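Local coordinates for acyl-CoA synthetase (AMP-forming)/AMP-acid ligase II-like protein (Dyadobacter fermentans, PDB 4GS5) that probably activates medium-chain fatty acids, using ATP to form an acyl-adenylate and then the CoA thioester, at residues H187-A192 / Y202-G207; Q177-T182 / V230-L235; G207-V212 / H219-V224. All coordinates share one frame; numbering follows the deposited sequence.

Contact 1. Residues H187-A192 / Y202-G207; sequences HVALKA and YVFLPG. With EDO (1,2-ethanediol), chain X.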
loop_
_atom_site.group_PDB
_atom_site.type_symbol
_atom_site.label_atom_id
_atom_site.label_comp_id
_atom_site.label_asym_id
_atom_site.label_seq_id
_atom_site.Cartn_x
_atom_site.Cartn_y
_atom_site.Cartn_z
ATOM N N HIS A 187 1.139 -10.331 0.124
ATOM C CA HIS A 187 1.958 -9.501 -0.747
ATOM C C HIS A 187 2.209 -10.130 -2.136
ATOM O O HIS A 187 2.197 -11.362 -2.284
ATOM C CB HIS A 187 3.271 -9.126 -0.029
ATOM C CG HIS A 187 4.074 -10.305 0.448
ATOM N ND1 HIS A 187 5.158 -10.178 1.288
ATOM C CD2 HIS A 187 3.960 -11.630 0.182
ATOM C CE1 HIS A 187 5.685 -11.370 1.514
ATOM N NE2 HIS A 187 4.970 -12.267 0.862
ATOM N N VAL A 188 2.404 -9.285 -3.153
ATOM C CA VAL A 188 2.849 -9.736 -4.472
ATOM C C VAL A 188 4.163 -9.056 -4.854
ATOM O O VAL A 188 4.766 -9.376 -5.890
ATOM C CB VAL A 188 1.805 -9.457 -5.572
ATOM C CG1 VAL A 188 0.503 -10.163 -5.246
ATOM C CG2 VAL A 188 1.587 -7.940 -5.756
ATOM N N ALA A 189 4.605 -8.121 -4.013
ATOM C CA ALA A 189 5.855 -7.398 -4.270
ATOM C C ALA A 189 6.430 -6.810 -2.985
ATOM O O ALA A 189 5.703 -6.633 -2.019
ATOM C CB ALA A 189 5.647 -6.298 -5.322
ATOM N N LEU A 190 7.736 -6.516 -2.985
ATOM C CA LEU A 190 8.417 -6.017 -1.788
ATOM C C LEU A 190 9.334 -4.828 -2.087
ATOM O O LEU A 190 10.106 -4.862 -3.048
ATOM C CB LEU A 190 9.265 -7.118 -1.138
ATOM C CG LEU A 190 8.621 -8.383 -0.603
ATOM C CD1 LEU A 190 9.711 -9.391 -0.205
ATOM C CD2 LEU A 190 7.728 -8.053 0.595
ATOM N N LYS A 191 9.250 -3.798 -1.250
ATOM C CA LYS A 191 10.144 -2.637 -1.322
ATOM C C LYS A 191 11.258 -2.751 -0.280
ATOM O O LYS A 191 10.996 -3.074 0.876
ATOM C CB LYS A 191 9.347 -1.366 -1.028
ATOM C CG LYS A 191 10.208 -0.077 -1.009
ATOM C CD LYS A 191 9.369 1.145 -0.650
ATOM C CE LYS A 191 8.475 1.578 -1.791
ATOM N NZ LYS A 191 7.617 2.748 -1.403
ATOM N N ALA A 192 12.499 -2.478 -0.659
ATOM C CA ALA A 192 13.571 -2.451 0.340
ATOM C C ALA A 192 13.641 -1.070 0.968
ATOM O O ALA A 192 13.787 -0.079 0.255
ATOM C CB ALA A 192 14.942 -2.826 -0.316
ATOM N N TYR A 202 8.905 -1.448 -5.922
ATOM C CA TYR A 202 8.429 -2.710 -5.372
ATOM C C TYR A 202 8.875 -3.803 -6.339
ATOM O O TYR A 202 8.521 -3.768 -7.510
ATOM C CB TYR A 202 6.907 -2.703 -5.269
ATOM C CG TYR A 202 6.336 -1.751 -4.220
ATOM C CD1 TYR A 202 6.212 -2.135 -2.883
ATOM C CD2 TYR A 202 5.887 -0.494 -4.579
ATOM C CE1 TYR A 202 5.659 -1.271 -1.932
ATOM C CE2 TYR A 202 5.332 0.378 -3.640
ATOM C CZ TYR A 202 5.221 -0.016 -2.327
ATOM O OH TYR A 202 4.683 0.860 -1.419
ATOM N N VAL A 203 9.636 -4.777 -5.852
ATOM C CA VAL A 203 10.104 -5.874 -6.688
ATOM C C VAL A 203 9.143 -7.060 -6.597
ATOM O O VAL A 203 8.875 -7.574 -5.512
ATOM C CB VAL A 203 11.522 -6.304 -6.290
ATOM C CG1 VAL A 203 12.025 -7.453 -7.171
ATOM C CG2 VAL A 203 12.489 -5.101 -6.368
ATOM N N PHE A 204 8.613 -7.479 -7.742
ATOM C CA PHE A 204 7.646 -8.579 -7.801
ATOM C C PHE A 204 8.183 -9.885 -7.217
ATOM O O PHE A 204 9.285 -10.319 -7.543
ATOM C CB PHE A 204 7.198 -8.815 -9.252
ATOM C CG PHE A 204 6.296 -7.732 -9.793
ATOM C CD1 PHE A 204 4.999 -7.567 -9.289
ATOM C CD2 PHE A 204 6.752 -6.860 -10.780
ATOM C CE1 PHE A 204 4.167 -6.561 -9.774
ATOM C CE2 PHE A 204 5.932 -5.842 -11.277
ATOM C CZ PHE A 204 4.637 -5.693 -10.787
ATOM N N LEU A 205 7.391 -10.508 -6.350
ATOM C CA LEU A 205 7.709 -11.827 -5.820
ATOM C C LEU A 205 7.692 -12.870 -6.940
ATOM O O LEU A 205 6.990 -12.708 -7.935
ATOM C CB LEU A 205 6.696 -12.211 -4.737
ATOM C CG LEU A 205 6.781 -11.404 -3.445
ATOM C CD1 LEU A 205 5.545 -11.635 -2.580
ATOM C CD2 LEU A 205 8.041 -11.759 -2.692
ATOM N N PRO A 206 8.458 -13.956 -6.776
ATOM C CA PRO A 206 8.511 -14.963 -7.843
ATOM C C PRO A 206 7.148 -15.643 -8.006
ATOM O O PRO A 206 6.451 -15.864 -7.015
ATOM C CB PRO A 206 9.545 -15.967 -7.321
ATOM C CG PRO A 206 9.432 -15.861 -5.808
ATOM C CD PRO A 206 9.096 -14.417 -5.525
ATOM N N GLY A 207 6.771 -15.952 -9.237
ATOM C CA GLY A 207 5.514 -16.629 -9.494
ATOM C C GLY A 207 4.377 -15.676 -9.792
ATOM O O GLY A 207 3.289 -16.100 -10.175
HETATM C C1 EDO X . 8.411 -19.585 -5.360
HETATM O O1 EDO X . 8.972 -20.052 -4.132
HETATM C C2 EDO X . 7.032 -19.013 -5.065
HETATM O O2 EDO X . 6.416 -18.539 -6.271
#
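Lys191 leaves its strand with CG anti to the backbone N (chi1 177°), and a bend at chi3 (-74°) lowers its CE over one face of the Tyr202 ring, 3.9 Å from the ring centroid and 22° off the normal. Lys191 CB also rests on that ring, 3.7 Å from Tyr202 CD1. The aliphatic chain therefore does most of the touching, as a CH-pi contact; Lys191 NZ and Tyr202 OH, 3.5 Å apart, make at best a weak hydrogen bond. On the same face of the sheet Ala189 CB fits between neighbours, 3.8 Å from Tyr202 CB and also against Phe204 CD1. On the other face, with Val203, Leu190 turns its CD1 to CD2 of Leu205, which follows the strand, at 3.8 Å, while the second methyl of Leu205 lies over the ring of His187, modelled too close to be weighed. His187 NE2 is hydrogen-bonded to Thr69 OG1, beyond the two strands. The backbones are paired in both directions, Leu190 N to Val203 O at 3.0 Å and Val203 N to Leu190 O at 2.8 Å, and Leu205 N adds a bond to Val188 O at 2.9 Å, continuing the pairing past the last strand residue, Phe204. Val188, where the chain turns a corner, and Ala189 both face Tyr179 on the neighbouring strand 175-180, a classic beta bulge in the first strand of an antiparallel beta hairpin.

Contact 2. Residues Q177-T182 / V230-L235; sequences QSYGMT and VQTNDL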
loop_
_atom_site.group_PDB
_atom_site.type_symbol
_atom_site.label_atom_id
_atom_site.label_comp_id
_atom_site.label_asym_id
_atom_site.label_seq_id
_atom_site.Cartn_x
_atom_site.Cartn_y
_atom_site.Cartn_z
ATOM N N GLN A 177 8.959 -3.483 2.929
ATOM C CA GLN A 177 7.534 -3.186 3.016
ATOM C C GLN A 177 6.792 -3.897 1.889
ATOM O O GLN A 177 7.266 -3.924 0.756
ATOM C CB GLN A 177 7.246 -1.669 2.999
ATOM C CG GLN A 177 5.752 -1.356 3.261
ATOM C CD GLN A 177 5.505 0.053 3.776
ATOM O OE1 GLN A 177 6.246 0.975 3.462
ATOM N NE2 GLN A 177 4.468 0.212 4.597
ATOM N N SER A 178 5.645 -4.486 2.217
ATOM C CA SER A 178 4.841 -5.253 1.260
ATOM C C SER A 178 3.983 -4.363 0.373
ATOM O O SER A 178 3.529 -3.292 0.795
ATOM C CB SER A 178 3.869 -6.168 2.014
ATOM O OG SER A 178 4.573 -7.113 2.793
ATOM N N TYR A 179 3.747 -4.818 -0.848
ATOM C CA TYR A 179 2.626 -4.324 -1.642
ATOM C C TYR A 179 1.719 -5.521 -1.889
ATOM O O TYR A 179 2.185 -6.560 -2.346
ATOM C CB TYR A 179 3.105 -3.755 -2.980
ATOM C CG TYR A 179 1.975 -3.398 -3.939
ATOM C CD1 TYR A 179 1.395 -2.138 -3.920
ATOM C CD2 TYR A 179 1.516 -4.319 -4.884
ATOM C CE1 TYR A 179 0.368 -1.800 -4.815
ATOM C CE2 TYR A 179 0.501 -3.996 -5.774
ATOM C CZ TYR A 179 -0.066 -2.737 -5.739
ATOM O OH TYR A 179 -1.070 -2.417 -6.628
ATOM N N GLY A 180 0.440 -5.394 -1.559
ATOM C CA GLY A 180 -0.490 -6.491 -1.747
ATOM C C GLY A 180 -1.911 -6.047 -1.478
ATOM O O GLY A 180 -2.177 -4.857 -1.280
HETATM N N MSE A 181 -2.833 -7.005 -1.505
HETATM C CA MSE A 181 -4.230 -6.735 -1.227
HETATM C C MSE A 181 -4.884 -8.068 -0.833
HETATM O O MSE A 181 -4.299 -9.131 -1.046
HETATM C CB MSE A 181 -4.883 -6.175 -2.481
HETATM C CG MSE A 181 -4.868 -7.161 -3.645
HETATM SE SE MSE A 181 -4.414 -6.355 -5.378
HETATM C CE MSE A 181 -2.656 -5.632 -4.955
ATOM N N THR A 182 -6.088 -8.023 -0.276
ATOM C CA THR A 182 -6.752 -9.259 0.127
ATOM C C THR A 182 -6.945 -10.191 -1.074
ATOM O O THR A 182 -6.805 -11.411 -0.938
ATOM C CB THR A 182 -8.106 -9.012 0.850
ATOM O OG1 THR A 182 -9.141 -8.818 -0.117
ATOM C CG2 THR A 182 -8.029 -7.797 1.743
ATOM N N VAL A 230 -5.951 -9.906 -11.480
ATOM C CA VAL A 230 -6.557 -8.880 -10.657
ATOM C C VAL A 230 -6.112 -7.532 -11.203
ATOM O O VAL A 230 -4.915 -7.274 -11.330
ATOM C CB VAL A 230 -6.103 -9.025 -9.190
ATOM C CG1 VAL A 230 -6.555 -7.828 -8.361
ATOM C CG2 VAL A 230 -6.634 -10.322 -8.603
ATOM N N GLN A 231 -7.077 -6.684 -11.540
ATOM C CA GLN A 231 -6.787 -5.371 -12.108
ATOM C C GLN A 231 -6.859 -4.322 -11.008
ATOM O O GLN A 231 -7.917 -4.144 -10.405
ATOM C CB GLN A 231 -7.806 -5.039 -13.205
ATOM C CG GLN A 231 -7.552 -3.688 -13.876
ATOM C CD GLN A 231 -6.197 -3.631 -14.560
ATOM O OE1 GLN A 231 -5.977 -4.302 -15.564
ATOM N NE2 GLN A 231 -5.280 -2.844 -14.007
ATOM N N THR A 232 -5.744 -3.644 -10.725
ATOM C CA THR A 232 -5.759 -2.578 -9.721
ATOM C C THR A 232 -6.154 -1.276 -10.389
ATOM O O THR A 232 -6.321 -1.224 -11.610
ATOM C CB THR A 232 -4.390 -2.366 -9.059
ATOM O OG1 THR A 232 -3.469 -1.798 -10.011
ATOM C CG2 THR A 232 -3.838 -3.682 -8.529
ATOM N N ASN A 233 -6.315 -0.224 -9.591
ATOM C CA ASN A 233 -6.455 1.116 -10.148
ATOM C C ASN A 233 -5.200 1.924 -9.800
ATOM O O ASN A 233 -5.238 3.156 -9.751
ATOM C CB ASN A 233 -7.727 1.809 -9.636
ATOM C CG ASN A 233 -9.009 1.099 -10.074
ATOM O OD1 ASN A 233 -9.182 0.778 -11.249
ATOM N ND2 ASN A 233 -9.920 0.861 -9.122
ATOM N N ASP A 234 -4.093 1.220 -9.553
ATOM C CA ASP A 234 -2.804 1.877 -9.332
ATOM C C ASP A 234 -2.045 2.132 -10.633
ATOM O O ASP A 234 -1.582 1.196 -11.283
ATOM C CB ASP A 234 -1.908 1.050 -8.399
ATOM C CG ASP A 234 -2.440 0.978 -6.974
ATOM O OD1 ASP A 234 -3.087 1.942 -6.516
ATOM O OD2 ASP A 234 -2.210 -0.048 -6.316
ATOM N N LEU A 235 -1.911 3.405 -10.996
ATOM C CA LEU A 235 -1.010 3.821 -12.070
ATOM C C LEU A 235 0.449 3.523 -11.681
ATOM O O LEU A 235 0.932 3.978 -10.637
ATOM C CB LEU A 235 -1.171 5.324 -12.288
ATOM C CG LEU A 235 -0.964 5.951 -13.652
ATOM C CD1 LEU A 235 -2.018 5.449 -14.633
ATOM C CD2 LEU A 235 -1.028 7.471 -13.512
#
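Tyr179 reaches across to Thr232 and Asp234 with its whole length, CG being anti to the backbone N (chi1 172°). Its CB packs on the Tyr202 ring, and its own ring is met edge-to-face by Phe243. Further out, CE1 comes within 3.5 Å of Asp234 OD2, which lies at the ring edge and in the ring plane. At the tip, Tyr179 OH donates to Asp234 OD2 over 2.6 Å, entering on the anti lone pair, the one away from OD1; ring and carboxylate planes stand 61° apart. The same hydroxyl oxygen touches the methyl of Thr232, with CG2 at 3.6 Å.

Thr232 helps to place Asp234, two residues on: its OG1 accepts from Asp234 N at 3.1 Å, closing an ST turn, and is also hydrogen-bonded to Leu218 O. The other carboxylate oxygen, Asp234 OD1, has a weak bond to Trp245 NE1. Beside this polar pair, the side chain of selenomethionine Met181 slides past that of Val230 in the opposite direction, Met181 SE 4.0 Å from Val230 CG1, and SE meets Thr232 CG2 at 4.2 Å. No backbone pairing is involved, since the nearest CA atoms, those of Met181 and Thr232, are 9.6 Å apart. The sequence QSYGMT, followed by a glutamate, matches the A5 signature of adenylate-forming enzymes, and Asp234 probably corresponds to their A7 aspartate; in relatives both border the nucleotide site.

Contact 3. Residues G207-V212 / H219-V224; sequences GIQYGV and HISGAV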
loop_
_atom_site.group_PDB
_atom_site.type_symbol
_atom_site.label_atom_id
_atom_site.label_comp_id
_atom_site.label_asym_id
_atom_site.label_seq_id
_atom_site.Cartn_x
_atom_site.Cartn_y
_atom_site.Cartn_z
ATOM N N GLY A 207 6.771 -15.952 -9.237
ATOM C CA GLY A 207 5.514 -16.629 -9.494
ATOM C C GLY A 207 4.377 -15.676 -9.792
ATOM O O GLY A 207 3.289 -16.100 -10.175
ATOM N N ILE A 208 4.628 -14.386 -9.617
ATOM C CA ILE A 208 3.656 -13.367 -9.971
ATOM C C ILE A 208 3.823 -12.965 -11.437
ATOM O O ILE A 208 4.921 -12.620 -11.867
ATOM C CB ILE A 208 3.827 -12.108 -9.094
ATOM C CG1 ILE A 208 3.637 -12.444 -7.615
ATOM C CG2 ILE A 208 2.854 -11.023 -9.510
ATOM C CD1 ILE A 208 2.244 -13.026 -7.275
ATOM N N GLN A 209 2.740 -13.017 -12.206
ATOM C CA GLN A 209 2.742 -12.462 -13.560
ATOM C C GLN A 209 2.137 -11.065 -13.459
ATOM O O GLN A 209 1.194 -10.848 -12.684
ATOM C CB GLN A 209 1.928 -13.338 -14.521
ATOM C CG GLN A 209 2.486 -14.746 -14.706
ATOM C CD GLN A 209 1.581 -15.820 -14.111
ATOM O OE1 GLN A 209 1.996 -16.592 -13.241
ATOM N NE2 GLN A 209 0.333 -15.873 -14.581
ATOM N N TYR A 210 2.673 -10.122 -14.231
ATOM C CA TYR A 210 2.324 -8.704 -14.071
ATOM C C TYR A 210 2.307 -7.972 -15.407
ATOM O O TYR A 210 2.899 -8.428 -16.387
ATOM C CB TYR A 210 3.293 -8.010 -13.102
ATOM C CG TYR A 210 4.750 -8.290 -13.418
ATOM C CD1 TYR A 210 5.429 -7.534 -14.369
ATOM C CD2 TYR A 210 5.441 -9.318 -12.780
ATOM C CE1 TYR A 210 6.758 -7.790 -14.678
ATOM C CE2 TYR A 210 6.779 -9.582 -13.083
ATOM C CZ TYR A 210 7.425 -8.808 -14.026
ATOM O OH TYR A 210 8.739 -9.058 -14.336
ATOM N N GLY A 211 1.611 -6.843 -15.441
ATOM C CA GLY A 211 1.501 -6.042 -16.653
ATOM C C GLY A 211 0.610 -4.855 -16.343
ATOM O O GLY A 211 0.183 -4.703 -15.202
ATOM N N VAL A 212 0.324 -4.023 -17.338
ATOM C CA VAL A 212 -0.596 -2.901 -17.147
ATOM C C VAL A 212 -1.713 -2.951 -18.188
ATOM O O VAL A 212 -1.522 -3.483 -19.267
ATOM C CB VAL A 212 0.136 -1.533 -17.234
ATOM C CG1 VAL A 212 1.110 -1.371 -16.072
ATOM C CG2 VAL A 212 0.863 -1.408 -18.562
ATOM N N HIS A 219 -1.921 -4.769 -13.274
ATOM C CA HIS A 219 -2.665 -5.991 -12.973
ATOM C C HIS A 219 -1.710 -7.138 -12.634
ATOM O O HIS A 219 -0.583 -7.197 -13.135
ATOM C CB HIS A 219 -3.610 -6.374 -14.105
ATOM C CG HIS A 219 -2.918 -6.647 -15.398
ATOM N ND1 HIS A 219 -2.134 -7.763 -15.601
ATOM C CD2 HIS A 219 -2.879 -5.944 -16.557
ATOM C CE1 HIS A 219 -1.648 -7.738 -16.830
ATOM N NE2 HIS A 219 -2.092 -6.648 -17.433
ATOM N N ILE A 220 -2.155 -8.041 -11.767
ATOM C CA ILE A 220 -1.327 -9.170 -11.379
ATOM C C ILE A 220 -2.130 -10.464 -11.363
ATOM O O ILE A 220 -3.365 -10.451 -11.235
ATOM C CB ILE A 220 -0.622 -8.959 -9.997
ATOM C CG1 ILE A 220 -1.641 -8.805 -8.874
ATOM C CG2 ILE A 220 0.344 -7.742 -10.033
ATOM C CD1 ILE A 220 -2.253 -7.410 -8.769
ATOM N N SER A 221 -1.421 -11.580 -11.509
ATOM C CA SER A 221 -2.032 -12.895 -11.449
ATOM C C SER A 221 -0.973 -13.912 -11.038
ATOM O O SER A 221 0.221 -13.680 -11.227
ATOM C CB SER A 221 -2.669 -13.281 -12.793
ATOM O OG SER A 221 -1.682 -13.566 -13.770
ATOM N N GLY A 222 -1.423 -15.032 -10.471
ATOM C CA GLY A 222 -0.542 -16.089 -9.997
ATOM C C GLY A 222 -1.331 -17.173 -9.271
ATOM O O GLY A 222 -2.555 -17.089 -9.174
ATOM N N ALA A 223 -0.641 -18.191 -8.764
ATOM C CA ALA A 223 -1.299 -19.168 -7.915
ATOM C C ALA A 223 -2.001 -18.457 -6.755
ATOM O O ALA A 223 -3.072 -18.889 -6.334
ATOM C CB ALA A 223 -0.318 -20.211 -7.406
ATOM N N VAL A 224 -1.436 -17.358 -6.254
ATOM C CA VAL A 224 -2.104 -16.667 -5.141
ATOM C C VAL A 224 -3.462 -16.071 -5.512
ATOM O O VAL A 224 -4.275 -15.793 -4.633
ATOM C CB VAL A 224 -1.230 -15.587 -4.445
ATOM C CG1 VAL A 224 -0.068 -16.230 -3.697
ATOM C CG2 VAL A 224 -0.762 -14.514 -5.428
HETATM O O HOH W 1 2.310 -18.275 -8.864
HETATM O O HOH W 2 -1.436 -10.219 -14.676
#
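The imidazole of His219 lies flat on the peptide of Gly211: the carbonyl O of Gly211 sits 3.5 Å above the ring plane of His219, over its centre, and Gly211 CA makes a CH-pi contact on this face, 4.0 Å from the ring centroid. At the edge, in plane, a water stands 2.7 Å from His219 ND1. A chi1 of 61° puts CG between the backbone N and the carbonyl carbon, which swings the ring back over the partner strand. There is no room there for a side chain on Gly211, because a CB would come to 2.9 Å from His219 CE1. A second flat group, the ring of Tyr210, leads away from this pairing and stacks on Phe204, while Tyr210 CB stays beside Ile220 CG2.

Segments 209-212 and 219-221 run 162° apart, in the antiparallel beta hairpin of strands 209-212 and 217-221. Gln209 and Ser221 are a hydrogen-bonded pair, Gln209 N to Ser221 O at 2.8 Å and Ser221 N to Gln209 O at 3.0 Å; Gly211 and His219 are likewise bonded both ways, so the carbonyl on the imidazole face also accepts the backbone N-H of that histidine. Replacing His219 with an alanine would probably uncover the Gly211 peptide and leave the edge water without its nitrogen partner.

Ile208 and Ile220 lie side by side and point the same way, Ile208 CG2 being 4.1 Å from Ile220 CB. Further along, the side chains of Ile208 and Val224 cross at about a right angle, Ile208 CD1 lying 3.8 Å from Val224 CG2, and both residues pack on Met68 of helix 59-72. Another water donates to Gly207 O and accepts from Ala223 N, bridging the segments where direct strand pairing has ended.

How the contacts relate
Contact 1 is the most buried of the three, whereas contacts 2 and 3 are only partly buried and contact 3 lies farthest from the chain centre, about 16 Å against 7 Å for contact 2, measured centre to centre. Contacts 1 and 3 are successive hairpins sharing Gly207, held by backbone pairing; contact 2 works through side chains alone and closes a loop enclosing both. Strand 175-180 pairs with contact 1 through Val188 N and Tyr179 O, 2.8 Å apart, and strand 230-238 pairs with contact 3 through Val230 N and Ile220 O, 2.7 Å apart. Phe204 CE1 packs against Ile220 CG2, joining the hairpins directly, and at the more outlying contact 3 waters take part in the bonding.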